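Local coordinates for glycosyl hydrolase, family 31/fibronectin type III domain protein (Clostridium perfringens, PDB 4LKS) that binds galactose through a family 32 carbohydrate-binding module and probably helps direct a family 31 glycoside hydrolase to galactose-bearing glycans, at residues L26-A31 with V64-K69; V92-I97 with A145-G150. One frame throughout, in Å; residues are numbered along the deposited sequence.

Interaction 1. Residues L26-A31 with V64-K69; sequences LEAIYA and VSITIK
Glu27 and Lys69 face each other as an antiparallel hydrogen-bonded pair, and their side chains run side by side in the same direction. Both have CG anti to the backbone N (chi1 -178° in Glu27, 176° in Lys69), and both chains stay extended. Their charged ends do not form a salt bridge, since Glu27 OE1 is 4.6 Å from Lys69 NZ. A water links them instead. The water donates to Glu27 OE1 at 2.6 Å and accepts from Lys69 NZ at 2.9 Å. At the strand backbones the pair exchanges two bonds: Glu27 N gives to Lys69 O, and Lys69 N gives to Glu27 O at 2.7 Å in a nearly straight bond.

Ile29 interrupts the regular pairing. Its N donates to Thr67 O at 2.9 Å, yet the bond coming back, from Thr67 N, goes to Tyr30 O. The register therefore slips by one residue, a beta bulge. The CG2 branch of Ile29 touches Lys69 CB at 3.7 Å, and its CG1 touches Thr67 CG2.

Ala28, Ala31, Ile66 and Ile68 point to the other face of the sheet. There Ile68 CD1 packs on Ala28 CB at 3.9 Å. Leu26 CB meets Ile68 CG2 at 4.0 Å. Ile68 goes on to Leu162 and Phe164 of strand 158-166, while Ala31 and Ile66 touch Trp52. On its other edge, strand 64-70 is bonded to strand 140-148. Strand 26-31 thus forms an outermost strand of the five-stranded sheet, and its alanine face packs inward in the beta-sandwich of an F5/8 type C domain.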
# COMPACT_ATOMS: atom_id res chain seq x y z
N LEU A 26 -6.59 -9.19 -7.46
CA LEU A 26 -6.46 -8.61 -6.12
C LEU A 26 -7.82 -8.25 -5.52
O LEU A 26 -8.70 -7.76 -6.22
CB LEU A 26 -5.62 -7.33 -6.18
CG LEU A 26 -4.29 -7.39 -6.91
CD1 LEU A 26 -3.61 -6.02 -6.86
CD2 LEU A 26 -3.40 -8.45 -6.31
N GLU A 27 -7.95 -8.43 -4.21
CA GLU A 27 -9.15 -8.05 -3.49
C GLU A 27 -8.77 -7.47 -2.13
O GLU A 27 -8.14 -8.15 -1.30
CB GLU A 27 -10.09 -9.25 -3.30
CG GLU A 27 -11.38 -8.87 -2.58
CD GLU A 27 -12.23 -10.07 -2.16
OE1 GLU A 27 -11.80 -11.23 -2.33
OE2 GLU A 27 -13.34 -9.83 -1.64
N ALA A 28 -9.15 -6.22 -1.87
CA ALA A 28 -8.95 -5.65 -0.54
C ALA A 28 -10.01 -6.22 0.40
O ALA A 28 -11.20 -5.99 0.20
CB ALA A 28 -9.03 -4.13 -0.57
N ILE A 29 -9.57 -6.97 1.40
CA ILE A 29 -10.53 -7.65 2.27
C ILE A 29 -10.68 -7.02 3.64
O ILE A 29 -11.63 -7.32 4.37
CB ILE A 29 -10.22 -9.16 2.42
CG1 ILE A 29 -8.85 -9.37 3.07
CG2 ILE A 29 -10.32 -9.86 1.07
CD1 ILE A 29 -8.68 -10.77 3.63
N TYR A 30 -9.76 -6.13 4.01
CA TYR A 30 -9.81 -5.48 5.31
C TYR A 30 -8.99 -4.20 5.31
O TYR A 30 -7.96 -4.11 4.65
CB TYR A 30 -9.30 -6.43 6.40
CG TYR A 30 -9.14 -5.78 7.75
CD1 TYR A 30 -10.20 -5.72 8.64
CD2 TYR A 30 -7.93 -5.23 8.13
CE1 TYR A 30 -10.04 -5.11 9.88
CE2 TYR A 30 -7.76 -4.63 9.35
CZ TYR A 30 -8.82 -4.58 10.22
OH TYR A 30 -8.64 -3.97 11.45
N ALA A 31 -9.44 -3.20 6.07
CA ALA A 31 -8.61 -2.07 6.41
C ALA A 31 -9.00 -1.58 7.79
O ALA A 31 -10.15 -1.76 8.21
CB ALA A 31 -8.76 -0.94 5.39
N VAL A 64 -2.18 2.28 10.71
CA VAL A 64 -3.33 1.69 10.05
C VAL A 64 -2.83 0.73 9.00
O VAL A 64 -1.69 0.84 8.54
CB VAL A 64 -4.27 2.75 9.40
CG1 VAL A 64 -4.86 3.69 10.45
CG2 VAL A 64 -3.53 3.54 8.31
N SER A 65 -3.66 -0.23 8.63
CA SER A 65 -3.23 -1.22 7.66
C SER A 65 -4.35 -1.59 6.70
O SER A 65 -5.55 -1.32 6.95
CB SER A 65 -2.68 -2.47 8.36
OG SER A 65 -3.74 -3.24 8.89
N ILE A 66 -3.95 -2.19 5.60
CA ILE A 66 -4.88 -2.69 4.61
C ILE A 66 -4.40 -4.08 4.21
O ILE A 66 -3.20 -4.31 4.04
CB ILE A 66 -4.99 -1.74 3.39
CG1 ILE A 66 -5.99 -2.29 2.37
CG2 ILE A 66 -3.62 -1.47 2.74
CD1 ILE A 66 -6.36 -1.30 1.29
N THR A 67 -5.33 -5.03 4.09
CA THR A 67 -4.98 -6.39 3.70
C THR A 67 -5.54 -6.71 2.32
O THR A 67 -6.75 -6.54 2.07
CB THR A 67 -5.52 -7.43 4.68
OG1 THR A 67 -4.96 -7.20 5.98
CG2 THR A 67 -5.16 -8.84 4.21
N ILE A 68 -4.65 -7.13 1.42
CA ILE A 68 -5.00 -7.54 0.07
C ILE A 68 -4.93 -9.06 -0.04
O ILE A 68 -3.93 -9.69 0.35
CB ILE A 68 -4.03 -6.94 -0.97
CG1 ILE A 68 -3.89 -5.42 -0.79
CG2 ILE A 68 -4.45 -7.33 -2.40
CD1 ILE A 68 -5.20 -4.62 -0.72
N LYS A 69 -6.01 -9.64 -0.56
CA LYS A 69 -6.08 -11.07 -0.85
C LYS A 69 -5.87 -11.27 -2.34
O LYS A 69 -6.49 -10.57 -3.14
CB LYS A 69 -7.46 -11.60 -0.45
CG LYS A 69 -7.68 -13.07 -0.79
CD LYS A 69 -9.12 -13.47 -0.53
CE LYS A 69 -9.37 -14.90 -0.95
NZ LYS A 69 -10.75 -15.34 -0.58
O HOH W 1 -12.81 -13.37 -1.14

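Interaction 2. Residues V92-I97 with A145-G150; sequences VTEYKI and ALKTLG
Two successive one-residue slips mark the pairing of Val92-Ile97 with Ala145-Gly150, one on each segment. Thr93 and Glu94 both face Lys147 in a classic beta bulge. Lys147 O accepts from Thr93 N at 2.9 Å and from Glu94 N at 3.3 Å. Both donors stand above the same face of the carbonyl plane, 36° out of it. In the second classic bulge, Leu146 and Lys147 face Glu94. Here Leu146 N gives the firm bond to Glu94 O at 2.8 Å, while the bond from Lys147 N is weak.

The chain turns a corner at Glu94 on one side and at Leu146 and Lys147 on the other. Strands 95-100 and 140-148 are neighbours in the five-stranded sheet of the beta-sandwich, and the bulges coincide with these corners. Thr148 continues toward the loop of the galactose pocket: its OG1 is hydrogen-bonded to the backbone O of Tyr156, one of the sugar-binding residues.

Glu94 and Lys147 cross obliquely. The carboxylate OE1 lies alongside the lysine chain, 3.3 Å from Lys147 CE, and its salt bridge to NZ is long at 4.0 Å. Leu146 covers the other part of the glutamate, with CD1 against Glu94 CD and reaching on to Tyr95 O. Thr93 has OG1 between its backbone N and carbonyl carbon (chi1 75°), which sets OG1 against Lys147 CB and turns CG2 to Leu149 CG, 3.6 Å away. On the face opposite Glu94 and Lys147, Val92 CG2 packs on Ala145 CB at 3.9 Å.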
# COMPACT_ATOMS: atom_id res chain seq x y z
N VAL A 92 2.28 7.77 2.39
CA VAL A 92 2.95 6.90 3.35
C VAL A 92 4.46 7.05 3.24
O VAL A 92 5.04 6.96 2.15
CB VAL A 92 2.56 5.43 3.11
CG1 VAL A 92 3.37 4.51 4.00
CG2 VAL A 92 1.05 5.24 3.35
N THR A 93 5.12 7.31 4.38
CA THR A 93 6.58 7.49 4.36
C THR A 93 7.35 6.39 5.09
O THR A 93 8.55 6.23 4.88
CB THR A 93 7.01 8.88 4.90
OG1 THR A 93 6.88 8.90 6.33
CG2 THR A 93 6.15 9.98 4.30
N GLU A 94 6.67 5.65 5.97
CA GLU A 94 7.26 4.48 6.62
C GLU A 94 6.19 3.39 6.64
O GLU A 94 5.02 3.65 6.96
CB GLU A 94 7.73 4.79 8.06
CG GLU A 94 8.64 3.68 8.63
CD GLU A 94 8.90 3.79 10.13
OE1 GLU A 94 8.25 4.59 10.82
OE2 GLU A 94 9.76 3.02 10.62
N TYR A 95 6.59 2.17 6.28
CA TYR A 95 5.64 1.07 6.11
C TYR A 95 6.18 -0.24 6.69
O TYR A 95 7.39 -0.39 6.97
CB TYR A 95 5.31 0.87 4.62
CG TYR A 95 6.56 0.50 3.84
CD1 TYR A 95 7.00 -0.82 3.78
CD2 TYR A 95 7.33 1.47 3.22
CE1 TYR A 95 8.17 -1.16 3.12
CE2 TYR A 95 8.51 1.14 2.54
CZ TYR A 95 8.92 -0.19 2.50
OH TYR A 95 10.08 -0.55 1.86
N LYS A 96 5.27 -1.19 6.84
CA LYS A 96 5.61 -2.56 7.16
C LYS A 96 4.83 -3.46 6.20
O LYS A 96 3.69 -3.14 5.81
CB LYS A 96 5.26 -2.90 8.62
CG LYS A 96 5.53 -4.36 9.00
CD LYS A 96 5.39 -4.60 10.49
CE LYS A 96 3.96 -4.48 10.96
NZ LYS A 96 3.87 -4.87 12.41
N ILE A 97 5.48 -4.55 5.79
CA ILE A 97 4.84 -5.56 4.96
C ILE A 97 4.83 -6.89 5.69
O ILE A 97 5.87 -7.34 6.20
CB ILE A 97 5.57 -5.73 3.62
CG1 ILE A 97 5.41 -4.46 2.78
CG2 ILE A 97 5.01 -6.93 2.86
CD1 ILE A 97 6.32 -4.41 1.58
N ALA A 145 0.83 1.36 7.38
CA ALA A 145 1.38 2.71 7.34
C ALA A 145 1.80 3.09 8.75
O ALA A 145 0.97 3.14 9.65
CB ALA A 145 0.35 3.68 6.81
N LEU A 146 3.09 3.38 8.93
CA LEU A 146 3.67 3.68 10.24
C LEU A 146 3.89 5.18 10.42
O LEU A 146 3.80 5.71 11.53
CB LEU A 146 5.00 2.94 10.42
CG LEU A 146 4.93 1.42 10.34
CD1 LEU A 146 6.34 0.82 10.32
CD2 LEU A 146 4.12 0.84 11.49
N LYS A 147 4.20 5.86 9.32
CA LYS A 147 4.35 7.31 9.30
C LYS A 147 3.76 7.80 7.99
O LYS A 147 3.88 7.11 6.96
CB LYS A 147 5.82 7.71 9.37
CG LYS A 147 6.51 7.41 10.70
CD LYS A 147 7.97 7.83 10.65
CE LYS A 147 8.63 7.60 12.00
NZ LYS A 147 10.08 7.95 11.96
N THR A 148 3.12 8.96 8.02
CA THR A 148 2.47 9.51 6.83
C THR A 148 2.55 11.04 6.82
O THR A 148 2.85 11.66 7.85
CB THR A 148 0.98 9.16 6.79
OG1 THR A 148 0.35 9.72 7.94
CG2 THR A 148 0.75 7.66 6.78
N LEU A 149 2.26 11.62 5.66
CA LEU A 149 2.19 13.07 5.50
C LEU A 149 0.74 13.52 5.36
O LEU A 149 -0.14 12.72 5.04
CB LEU A 149 2.97 13.51 4.27
CG LEU A 149 4.44 13.11 4.21
CD1 LEU A 149 5.05 13.52 2.90
CD2 LEU A 149 5.22 13.68 5.38
N GLY A 150 0.50 14.80 5.61
CA GLY A 150 -0.85 15.33 5.46
C GLY A 150 -0.95 16.70 6.10
O GLY A 150 0.03 17.17 6.69

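How the interactions relate
From the N terminus, strand 26-31 comes first. Interaction 1 closes the long, mostly loop connection that runs from it to strand 64-70 and holds four of the calcium-site residues, Asn42, Asp45, Asp47 and Thr50. The chain then passes through strand 73-82 before interaction 2 opens at Val92. That contact closes an excursion through the rest of strand 95-100, strands 107-113 and 129-138, and the start of strand 140-148. The two closures follow in series, neither nested nor crossed. They meet in space, where Val64 O and Ala145 N lie 2.8 Å apart in a probable hydrogen bond. Interaction 1 thus joins an outermost strand to the five-stranded sheet, and interaction 2 ties together strands further across it.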